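Local coordinates for protein 6-phosphogluconate dehydrogenase (Decarboxylating) (Geobacter metallireducens, PDB 4E21) that probably catalyses the NADP-dependent oxidative decarboxylation of 6-phosphogluconate in the pentose phosphate pathway, at residues I72-F75 against C76-V80; E159-A162 against V163-D167; G227-I230 against L231-N235; I265-V268 against W269-S273. All coordinates share one frame; numbering follows the deposited sequence.

Interaction 1: I72-F75 against C76-V80; sequences IEEF and CAKLV
Phe75, on helix 72-78, and Leu79, four residues on and just beyond it, form the packed side of this contact, which lies against the parallel strands of the nucleotide-binding domain. Leu79 CD1 sits over one face of the Phe75 ring, 4.1 Å from its centroid and 28° off the normal, a CH-pi contact. Phe75 CG is anti to the backbone N (chi1 179°), which places it beside the carbonyl carbon, where one ring face meets the Leu79 methyl. Cys76 SG lies at the ring edge instead, 4.1 Å from Phe75 CD2, and also packs against Ile72 CG1. The same buried side meets Val49 of strand 47-51 and Ile28 of strand 24-28. Glu74 and Lys78, on the looser and partly exposed side, run next to each other as extended chains pointing the same way. Their salt bridge is long, with Glu74 OE2 3.4 Å from Lys78 NZ, and each charge has a second partner: Arg70 for the carboxylate, the Gly68 carbonyl for the ammonium. In the backbone, Cys76 N donates to Ile72 O at 2.9 Å and nearly straight (171°), whereas the bond from Leu79 N to Phe75 O is weak. The chemistry thus implies a division of labour: apolar and sulfur-aromatic packing fixes the inner side, while the shared charges link the outer side to the preceding loop.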
loop_
_atom_site.group_PDB
_atom_site.type_symbol
_atom_site.label_atom_id
_atom_site.label_comp_id
_atom_site.label_asym_id
_atom_site.label_seq_id
_atom_site.Cartn_x
_atom_site.Cartn_y
_atom_site.Cartn_z
ATOM N N ILE B 72 29.886 -23.010 -31.354
ATOM C CA ILE B 72 30.160 -21.590 -31.389
ATOM C C ILE B 72 31.141 -21.266 -32.531
ATOM O O ILE B 72 31.000 -20.238 -33.209
ATOM C CB ILE B 72 30.682 -21.073 -30.035
ATOM C CG1 ILE B 72 30.720 -19.547 -30.060
ATOM C CG2 ILE B 72 32.020 -21.715 -29.665
ATOM C CD1 ILE B 72 29.311 -18.945 -30.246
ATOM N N GLU B 73 32.101 -22.166 -32.762
ATOM C CA GLU B 73 33.137 -21.947 -33.777
ATOM C C GLU B 73 32.581 -21.823 -35.191
ATOM O O GLU B 73 32.841 -20.834 -35.884
ATOM C CB GLU B 73 34.211 -23.038 -33.716
ATOM C CG GLU B 73 35.170 -22.905 -32.532
ATOM C CD GLU B 73 34.571 -23.419 -31.224
ATOM O OE1 GLU B 73 33.419 -23.912 -31.245
ATOM O OE2 GLU B 73 35.258 -23.330 -30.175
ATOM N N GLU B 74 31.814 -22.823 -35.623
ATOM C CA GLU B 74 31.168 -22.756 -36.933
ATOM C C GLU B 74 30.232 -21.546 -37.031
ATOM O O GLU B 74 30.117 -20.906 -38.085
ATOM C CB GLU B 74 30.377 -24.030 -37.226
ATOM C CG GLU B 74 29.880 -24.055 -38.663
ATOM C CD GLU B 74 28.780 -25.064 -38.905
ATOM O OE1 GLU B 74 28.567 -25.929 -38.028
ATOM O OE2 GLU B 74 28.126 -24.978 -39.973
ATOM N N PHE B 75 29.551 -21.249 -35.930
ATOM C CA PHE B 75 28.678 -20.093 -35.877
ATOM C C PHE B 75 29.457 -18.824 -36.238
ATOM O O PHE B 75 29.114 -18.124 -37.183
ATOM C CB PHE B 75 28.052 -19.974 -34.486
ATOM C CG PHE B 75 27.158 -18.790 -34.318
ATOM C CD1 PHE B 75 25.860 -18.801 -34.831
ATOM C CD2 PHE B 75 27.595 -17.667 -33.630
ATOM C CE1 PHE B 75 25.002 -17.709 -34.669
ATOM C CE2 PHE B 75 26.748 -16.565 -33.453
ATOM C CZ PHE B 75 25.444 -16.585 -33.981
ATOM N N CYS B 76 30.512 -18.521 -35.495
ATOM C CA CYS B 76 31.283 -17.309 -35.785
ATOM C C CYS B 76 31.923 -17.354 -37.169
ATOM O O CYS B 76 31.993 -16.333 -37.883
ATOM C CB CYS B 76 32.338 -17.082 -34.718
ATOM S SG CYS B 76 31.584 -16.704 -33.150
ATOM N N ALA B 77 32.369 -18.552 -37.540
ATOM C CA ALA B 77 32.956 -18.784 -38.848
ATOM C C ALA B 77 31.997 -18.380 -39.972
ATOM O O ALA B 77 32.424 -17.795 -40.980
ATOM C CB ALA B 77 33.337 -20.242 -38.985
ATOM N N LYS B 78 30.709 -18.688 -39.780
ATOM C CA LYS B 78 29.698 -18.497 -40.809
ATOM C C LYS B 78 29.228 -17.051 -40.911
ATOM O O LYS B 78 28.575 -16.672 -41.890
ATOM C CB LYS B 78 28.495 -19.387 -40.526
ATOM C CG LYS B 78 28.679 -20.841 -40.880
ATOM C CD LYS B 78 27.346 -21.557 -40.832
ATOM C CE LYS B 78 27.327 -22.788 -41.732
ATOM N NZ LYS B 78 25.925 -23.289 -41.885
ATOM N N LEU B 79 29.534 -16.249 -39.894
ATOM C CA LEU B 79 29.113 -14.850 -39.895
ATOM C C LEU B 79 30.220 -13.940 -40.429
ATOM O O LEU B 79 31.304 -13.844 -39.846
ATOM C CB LEU B 79 28.660 -14.399 -38.500
ATOM C CG LEU B 79 27.385 -15.046 -37.940
ATOM C CD1 LEU B 79 27.119 -14.523 -36.560
ATOM C CD2 LEU B 79 26.161 -14.827 -38.826
ATOM N N VAL B 80 29.927 -13.280 -41.544
ATOM C CA VAL B 80 30.848 -12.357 -42.207
ATOM C C VAL B 80 31.064 -11.081 -41.383
ATOM O O VAL B 80 30.123 -10.519 -40.850
ATOM C CB VAL B 80 30.316 -12.025 -43.633
ATOM C CG1 VAL B 80 31.112 -10.890 -44.292
ATOM C CG2 VAL B 80 30.330 -13.276 -44.508
#

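Interaction 2: E159-A162 against V163-D167; sequences EKQA and VERLD
Glu159 O receives Val163 N at 3.2 Å, opening the short helix 160-165 of the nucleotide-binding domain, in which Glu159 holds the N-cap position. This helix follows strand 153-157 and packs on the domain's mixed sheet. Val163 CG2 rests against the same Glu159 carbonyl oxygen, so the first turn is covered on that side by a methyl.

Lys160 comes next. Its carbonyl accepts Glu164 N at 2.9 Å. The side chains of Lys160 and Glu164 cross at a slant: Glu164 OE2 approaches Lys160 CG at 3.6 Å, but the lysine chain bends at chi3 and chi4 and leaves NZ 4.3 Å from Glu164 OE2, too far for a salt bridge. The pairing of these two exposed residues is therefore only a loose electrostatic one.

Gln161 makes the main polar side-chain contact. It lies beside Arg165, both pointing the same way, and the bend at its chi2 (-107°) turns the amide toward the guanidinium. Gln161 OE1 lies near the guanidinium plane, Arg165 NH2 lies above the amide plane, and the two planes stand 33° apart. The bond from Arg165 NH2 to Gln161 OE1 measures 2.5 Å, shorter than usual, so its exact length is doubtful; the one from Arg165 NE to Gln161 OE1 is weak at 3.3 Å. Arg165 NH1 is held in turn by the carbonyl of Asn108.

Ala162 faces inward onto Val137 of strand 135-142 and Ile110 of strand 110-113. Its carbonyl takes a weak bond from Leu166 N, and Leu166 CG closes over Ala162 O at 3.2 Å.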
loop_
_atom_site.group_PDB
_atom_site.type_symbol
_atom_site.label_atom_id
_atom_site.label_comp_id
_atom_site.label_asym_id
_atom_site.label_seq_id
_atom_site.Cartn_x
_atom_site.Cartn_y
_atom_site.Cartn_z
ATOM N N GLU B 159 25.881 2.404 -27.840
ATOM C CA GLU B 159 26.475 3.473 -28.646
ATOM C C GLU B 159 25.644 3.853 -29.871
ATOM O O GLU B 159 25.102 2.994 -30.562
ATOM C CB GLU B 159 27.876 3.074 -29.103
ATOM C CG GLU B 159 28.940 3.149 -28.016
ATOM C CD GLU B 159 30.212 2.433 -28.426
ATOM O OE1 GLU B 159 30.444 2.299 -29.658
ATOM O OE2 GLU B 159 30.966 1.986 -27.528
ATOM N N LYS B 160 25.567 5.144 -30.157
ATOM C CA LYS B 160 24.783 5.594 -31.297
ATOM C C LYS B 160 25.174 4.909 -32.618
ATOM O O LYS B 160 24.312 4.383 -33.326
ATOM C CB LYS B 160 24.847 7.113 -31.441
ATOM C CG LYS B 160 23.697 7.637 -32.290
ATOM C CD LYS B 160 23.353 9.082 -31.989
ATOM C CE LYS B 160 24.345 10.031 -32.653
ATOM N NZ LYS B 160 23.701 11.317 -33.083
ATOM N N GLN B 161 26.466 4.902 -32.939
ATOM C CA GLN B 161 26.930 4.299 -34.191
ATOM C C GLN B 161 26.403 2.877 -34.412
ATOM O O GLN B 161 25.990 2.529 -35.513
ATOM C CB GLN B 161 28.458 4.293 -34.253
ATOM C CG GLN B 161 29.040 3.106 -35.026
ATOM C CD GLN B 161 29.716 2.036 -34.138
ATOM O OE1 GLN B 161 30.345 1.109 -34.655
ATOM N NE2 GLN B 161 29.601 2.172 -32.811
ATOM N N ALA B 162 26.424 2.059 -33.366
ATOM C CA ALA B 162 26.031 0.662 -33.501
ATOM C C ALA B 162 24.540 0.550 -33.687
ATOM O O ALA B 162 24.056 -0.296 -34.441
ATOM C CB ALA B 162 26.462 -0.139 -32.284
ATOM N N VAL B 163 23.808 1.405 -32.986
ATOM C CA VAL B 163 22.359 1.371 -33.055
ATOM C C VAL B 163 21.857 1.829 -34.424
ATOM O O VAL B 163 20.855 1.299 -34.942
ATOM C CB VAL B 163 21.717 2.204 -31.927
ATOM C CG1 VAL B 163 20.195 2.331 -32.141
ATOM C CG2 VAL B 163 22.031 1.551 -30.590
ATOM N N GLU B 164 22.546 2.810 -35.002
ATOM C CA GLU B 164 22.255 3.231 -36.373
ATOM C C GLU B 164 22.575 2.128 -37.379
ATOM O O GLU B 164 21.773 1.844 -38.269
ATOM C CB GLU B 164 22.967 4.535 -36.713
ATOM C CG GLU B 164 22.239 5.739 -36.136
ATOM C CD GLU B 164 23.098 6.984 -36.090
ATOM O OE1 GLU B 164 24.303 6.902 -36.432
ATOM O OE2 GLU B 164 22.565 8.046 -35.695
ATOM N N ARG B 165 23.724 1.482 -37.218
ATOM C CA ARG B 165 24.051 0.341 -38.060
ATOM C C ARG B 165 22.953 -0.715 -37.962
ATOM O O ARG B 165 22.661 -1.417 -38.929
ATOM C CB ARG B 165 25.420 -0.264 -37.690
ATOM C CG ARG B 165 26.622 0.441 -38.334
ATOM C CD ARG B 165 27.890 -0.448 -38.360
ATOM N NE ARG B 165 28.663 -0.390 -37.117
ATOM C CZ ARG B 165 29.417 -1.390 -36.651
ATOM N NH1 ARG B 165 29.496 -2.544 -37.313
ATOM N NH2 ARG B 165 30.077 -1.249 -35.505
ATOM N N LEU B 166 22.326 -0.824 -36.795
ATOM C CA LEU B 166 21.341 -1.877 -36.585
ATOM C C LEU B 166 19.933 -1.507 -37.067
ATOM O O LEU B 166 19.022 -2.336 -37.014
ATOM C CB LEU B 166 21.308 -2.282 -35.106
ATOM C CG LEU B 166 22.497 -3.091 -34.572
ATOM C CD1 LEU B 166 22.410 -3.197 -33.059
ATOM C CD2 LEU B 166 22.554 -4.469 -35.218
ATOM N N ASP B 167 19.754 -0.276 -37.536
ATOM C CA ASP B 167 18.412 0.218 -37.884
ATOM C C ASP B 167 17.534 -0.723 -38.718
ATOM O O ASP B 167 16.354 -0.867 -38.426
ATOM C CB ASP B 167 18.469 1.600 -38.533
ATOM C CG ASP B 167 17.197 2.392 -38.306
ATOM O OD1 ASP B 167 16.812 2.608 -37.130
ATOM O OD2 ASP B 167 16.579 2.808 -39.304
#

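Interaction 3: G227-I230 against L231-N235; sequences GLNI and LHHAN
His233 reaches back, near the C-terminal end of helix 205-232, to the carbonyl of Asn229, and its side chain can be followed outward. CB lies 3.5 Å from Asn229 O, and CG remains close to the same oxygen. With CG beside the backbone N (chi1 -80°), the ring folds back along the helix. ND1 then donates to Asn229 O at 2.8 Å, with the oxygen 10° out of the ring plane. His233 ND1 also lies 3.0 Å from Asn229 OD1. CE1 meets Asn229 OD1 at 2.9 Å, the amide and ring planes standing 66° apart. NE2, at the far end, bonds the carboxylate of Glu336 of the third subunit. The backbone His233 N bonds Ile230 O at 3.2 Å and only weakly Asn229 O. The Asn229 amide is held outside as well, ND2 donating to the Glu336 carbonyl of that third subunit. On another side of the helix, Leu228 CD2 touches Leu231 CD1 at 4.0 Å. These leucines pack on helix 262-269 of the same chain, His232 stacks on Phe339 of the third subunit, and Ile230 meets Glu316 of the second, placing the helix end between its own chain and two neighbouring copies.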
loop_
_atom_site.group_PDB
_atom_site.type_symbol
_atom_site.label_atom_id
_atom_site.label_comp_id
_atom_site.label_asym_id
_atom_site.label_seq_id
_atom_site.Cartn_x
_atom_site.Cartn_y
_atom_site.Cartn_z
ATOM N N GLY B 227 -9.930 -4.893 -8.922
ATOM C CA GLY B 227 -11.241 -4.356 -9.233
ATOM C C GLY B 227 -12.211 -5.455 -9.621
ATOM O O GLY B 227 -13.348 -5.488 -9.143
ATOM N N LEU B 228 -11.762 -6.350 -10.498
ATOM C CA LEU B 228 -12.552 -7.524 -10.852
ATOM C C LEU B 228 -12.850 -8.376 -9.613
ATOM O O LEU B 228 -13.915 -8.960 -9.515
ATOM C CB LEU B 228 -11.881 -8.351 -11.970
ATOM C CG LEU B 228 -11.951 -7.665 -13.346
ATOM C CD1 LEU B 228 -11.059 -8.304 -14.438
ATOM C CD2 LEU B 228 -13.410 -7.551 -13.804
ATOM N N ASN B 229 -11.932 -8.413 -8.654
ATOM C CA ASN B 229 -12.155 -9.170 -7.426
ATOM C C ASN B 229 -13.277 -8.550 -6.574
ATOM O O ASN B 229 -14.070 -9.259 -5.947
ATOM C CB ASN B 229 -10.849 -9.271 -6.619
ATOM C CG ASN B 229 -10.870 -10.409 -5.618
ATOM O OD1 ASN B 229 -11.770 -11.240 -5.639
ATOM N ND2 ASN B 229 -9.870 -10.460 -4.741
ATOM N N ILE B 230 -13.328 -7.221 -6.553
ATOM C CA ILE B 230 -14.425 -6.498 -5.900
ATOM C C ILE B 230 -15.792 -6.827 -6.568
ATOM O O ILE B 230 -16.789 -7.112 -5.878
ATOM C CB ILE B 230 -14.146 -4.962 -5.901
ATOM C CG1 ILE B 230 -12.891 -4.647 -5.078
ATOM C CG2 ILE B 230 -15.374 -4.155 -5.433
ATOM C CD1 ILE B 230 -12.425 -3.212 -5.204
ATOM N N LEU B 231 -15.830 -6.792 -7.897
ATOM C CA LEU B 231 -17.029 -7.183 -8.643
ATOM C C LEU B 231 -17.407 -8.633 -8.348
ATOM O O LEU B 231 -18.565 -8.950 -8.216
ATOM C CB LEU B 231 -16.789 -7.030 -10.136
ATOM C CG LEU B 231 -16.633 -5.599 -10.650
ATOM C CD1 LEU B 231 -16.426 -5.577 -12.158
ATOM C CD2 LEU B 231 -17.853 -4.761 -10.240
ATOM N N HIS B 232 -16.401 -9.496 -8.231
ATOM C CA HIS B 232 -16.576 -10.927 -8.010
ATOM C C HIS B 232 -17.212 -11.196 -6.646
ATOM O O HIS B 232 -17.878 -12.193 -6.445
ATOM C CB HIS B 232 -15.192 -11.629 -8.128
ATOM C CG HIS B 232 -15.224 -13.103 -7.859
ATOM N ND1 HIS B 232 -15.802 -14.009 -8.727
ATOM C CD2 HIS B 232 -14.719 -13.833 -6.835
ATOM C CE1 HIS B 232 -15.672 -15.230 -8.237
ATOM N NE2 HIS B 232 -15.017 -15.151 -7.090
ATOM N N HIS B 233 -16.996 -10.281 -5.715
ATOM C CA HIS B 233 -17.477 -10.414 -4.350
ATOM C C HIS B 233 -18.720 -9.550 -4.094
ATOM O O HIS B 233 -19.114 -9.366 -2.948
ATOM C CB HIS B 233 -16.380 -9.983 -3.372
ATOM C CG HIS B 233 -15.330 -11.023 -3.125
ATOM N ND1 HIS B 233 -14.261 -11.229 -3.981
ATOM C CD2 HIS B 233 -15.156 -11.877 -2.089
ATOM C CE1 HIS B 233 -13.491 -12.184 -3.491
ATOM N NE2 HIS B 233 -14.010 -12.591 -2.344
ATOM N N ALA B 234 -19.315 -9.011 -5.161
ATOM C CA ALA B 234 -20.441 -8.093 -5.030
ATOM C C ALA B 234 -21.689 -8.865 -4.581
ATOM O O ALA B 234 -22.712 -8.274 -4.302
ATOM C CB ALA B 234 -20.692 -7.325 -6.345
ATOM N N ASN B 235 -21.583 -10.191 -4.502
ATOM C CA ASN B 235 -22.669 -11.007 -3.964
ATOM C C ASN B 235 -22.386 -11.520 -2.549
ATOM O O ASN B 235 -22.999 -12.507 -2.110
ATOM C CB ASN B 235 -22.925 -12.203 -4.873
ATOM C CG ASN B 235 -21.662 -13.030 -5.106
ATOM O OD1 ASN B 235 -20.668 -12.918 -4.366
ATOM N ND2 ASN B 235 -21.687 -13.848 -6.142
#

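Interaction 4: I265-V268 against W269-S273; sequences ITEV and WRRGS
The C-terminal end of helix 262-269, where the chain turns into the loop leading to helix 278-289, brings Glu267 together with Arg270 and Arg271 in a buried salt-bridge network. One oxygen does the work: Glu267 OE2 accepts Arg271 NH1 at 2.9 Å on its anti lone pair and Arg270 NH1 at 3.0 Å on the syn side, 23° out of the carboxylate plane. Both guanidinium groups present an edge to it, their planes turned 42° (Arg271) and 62° (Arg270) from the carboxylate. Glu267 CG is anti to the backbone N and the chain bends at chi2, which brings the carboxylate alongside the Arg270 and Arg271 side chains. A water donates to Glu267 OE2 and accepts from Arg271 NH2; another joins Glu267 O to Arg271 NH1. Two positive groups around one carboxylate would be expected to stabilise its ionised form.

Ile265 and Trp269 pack one turn apart on a different side. Ile265 CG2 stands over the six-membered ring, 3.6 Å from its centroid, a CH-pi contact, and the Ile265 carbonyl oxygen lies over a ring face as well. Beyond the turn, Ser273 OG donates to Trp269 O, in the carbonyl plane.

The second subunit completes the polar side: its Thr183 bonds Glu267 OE1, and its Ile177 and Ala180 carbonyls take Arg271. Arg270 also pairs with Asp281 of its own chain. Such a shared carboxylate, with arginines reaching across to backbone carbonyls, is a buried salt-bridge network at a helix C-terminus, built into a subunit interface of the all-helical C-terminal domain.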
loop_
_atom_site.group_PDB
_atom_site.type_symbol
_atom_site.label_atom_id
_atom_site.label_comp_id
_atom_site.label_asym_id
_atom_site.label_seq_id
_atom_site.Cartn_x
_atom_site.Cartn_y
_atom_site.Cartn_z
ATOM N N ILE B 265 -18.732 -7.767 -18.472
ATOM C CA ILE B 265 -18.300 -6.453 -18.017
ATOM C C ILE B 265 -16.949 -6.042 -18.612
ATOM O O ILE B 265 -16.808 -4.911 -19.097
ATOM C CB ILE B 265 -18.267 -6.357 -16.483
ATOM C CG1 ILE B 265 -19.695 -6.350 -15.932
ATOM C CG2 ILE B 265 -17.504 -5.099 -16.026
ATOM C CD1 ILE B 265 -19.732 -6.631 -14.470
ATOM N N THR B 266 -15.962 -6.939 -18.572
ATOM C CA THR B 266 -14.700 -6.653 -19.237
ATOM C C THR B 266 -14.911 -6.439 -20.733
ATOM O O THR B 266 -14.298 -5.535 -21.320
ATOM C CB THR B 266 -13.591 -7.723 -18.985
ATOM O OG1 THR B 266 -14.082 -9.027 -19.320
ATOM C CG2 THR B 266 -13.174 -7.705 -17.522
ATOM N N GLU B 267 -15.771 -7.247 -21.362
ATOM C CA GLU B 267 -16.055 -7.022 -22.786
ATOM C C GLU B 267 -16.597 -5.607 -23.015
ATOM O O GLU B 267 -16.085 -4.889 -23.866
ATOM C CB GLU B 267 -17.028 -8.046 -23.356
ATOM C CG GLU B 267 -17.300 -7.810 -24.841
ATOM C CD GLU B 267 -16.043 -8.001 -25.700
ATOM O OE1 GLU B 267 -15.216 -8.867 -25.363
ATOM O OE2 GLU B 267 -15.884 -7.292 -26.710
ATOM N N VAL B 268 -17.615 -5.199 -22.242
ATOM C CA VAL B 268 -18.222 -3.873 -22.426
ATOM C C VAL B 268 -17.258 -2.707 -22.196
ATOM O O VAL B 268 -17.374 -1.656 -22.845
ATOM C CB VAL B 268 -19.523 -3.668 -21.575
ATOM C CG1 VAL B 268 -19.195 -3.149 -20.178
ATOM C CG2 VAL B 268 -20.429 -2.686 -22.263
ATOM N N TRP B 269 -16.308 -2.887 -21.278
ATOM C CA TRP B 269 -15.273 -1.871 -21.064
ATOM C C TRP B 269 -14.307 -1.654 -22.252
ATOM O O TRP B 269 -13.648 -0.622 -22.310
ATOM C CB TRP B 269 -14.458 -2.148 -19.805
ATOM C CG TRP B 269 -15.191 -1.915 -18.507
ATOM C CD1 TRP B 269 -16.306 -1.126 -18.299
ATOM C CD2 TRP B 269 -14.832 -2.438 -17.225
ATOM N NE1 TRP B 269 -16.654 -1.143 -16.968
ATOM C CE2 TRP B 269 -15.764 -1.941 -16.288
ATOM C CE3 TRP B 269 -13.813 -3.288 -16.777
ATOM C CZ2 TRP B 269 -15.705 -2.273 -14.926
ATOM C CZ3 TRP B 269 -13.759 -3.611 -15.428
ATOM C CH2 TRP B 269 -14.699 -3.100 -14.517
ATOM N N ARG B 270 -14.238 -2.597 -23.193
ATOM C CA ARG B 270 -13.329 -2.461 -24.341
ATOM C C ARG B 270 -13.759 -1.358 -25.305
ATOM O O ARG B 270 -12.944 -0.882 -26.098
ATOM C CB ARG B 270 -13.193 -3.772 -25.111
ATOM C CG ARG B 270 -12.874 -4.958 -24.256
ATOM C CD ARG B 270 -12.678 -6.200 -25.088
ATOM N NE ARG B 270 -11.702 -5.974 -26.160
ATOM C CZ ARG B 270 -11.971 -6.131 -27.455
ATOM N NH1 ARG B 270 -13.182 -6.534 -27.836
ATOM N NH2 ARG B 270 -11.038 -5.887 -28.370
ATOM N N ARG B 271 -15.025 -0.937 -25.228
ATOM C CA ARG B 271 -15.531 0.116 -26.109
ATOM C C ARG B 271 -16.136 1.309 -25.354
ATOM O O ARG B 271 -17.148 1.200 -24.649
ATOM C CB ARG B 271 -16.521 -0.469 -27.110
ATOM C CG ARG B 271 -15.948 -1.582 -27.956
ATOM C CD ARG B 271 -17.015 -2.211 -28.828
ATOM N NE ARG B 271 -16.504 -3.274 -29.690
ATOM C CZ ARG B 271 -16.359 -4.532 -29.303
ATOM N NH1 ARG B 271 -16.653 -4.879 -28.061
ATOM N NH2 ARG B 271 -15.905 -5.445 -30.148
ATOM N N GLY B 272 -15.492 2.457 -25.498
ATOM C CA GLY B 272 -15.980 3.668 -24.885
ATOM C C GLY B 272 -15.578 3.974 -23.449
ATOM O O GLY B 272 -15.940 5.046 -22.945
ATOM N N SER B 273 -14.856 3.081 -22.768
ATOM C CA SER B 273 -14.494 3.375 -21.375
ATOM C C SER B 273 -13.088 3.944 -21.280
ATOM O O SER B 273 -12.337 3.936 -22.250
ATOM C CB SER B 273 -14.632 2.148 -20.467
ATOM O OG SER B 273 -13.551 1.250 -20.625
HETATM O O HOH W 1 -17.630 -3.545 -25.774
HETATM O O HOH W 2 -15.879 -8.124 -29.297
#

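Overall arrangement
Interactions 1 and 2 belong to the nucleotide-binding domain, interactions 3 and 4 to the helical C-terminal domain; the centres of 1 and 3 lie about 57 Å apart, on opposite sides of the chain's centre. The first two are partly buried, each a short helix with one side on the sheet and polar pairs outside, and neither is touched by another subunit. The last two are buried and meet directly: Leu231 CD1 lies 3.8 Å from Trp269 CH2, and Leu228 packs on Thr266, joining helices 205-232 and 262-269. Several of their polar side chains bond across subunits, to the third subunit in interaction 3 and to the second in interaction 4, whereas those of interactions 1 and 2 find partners within the chain.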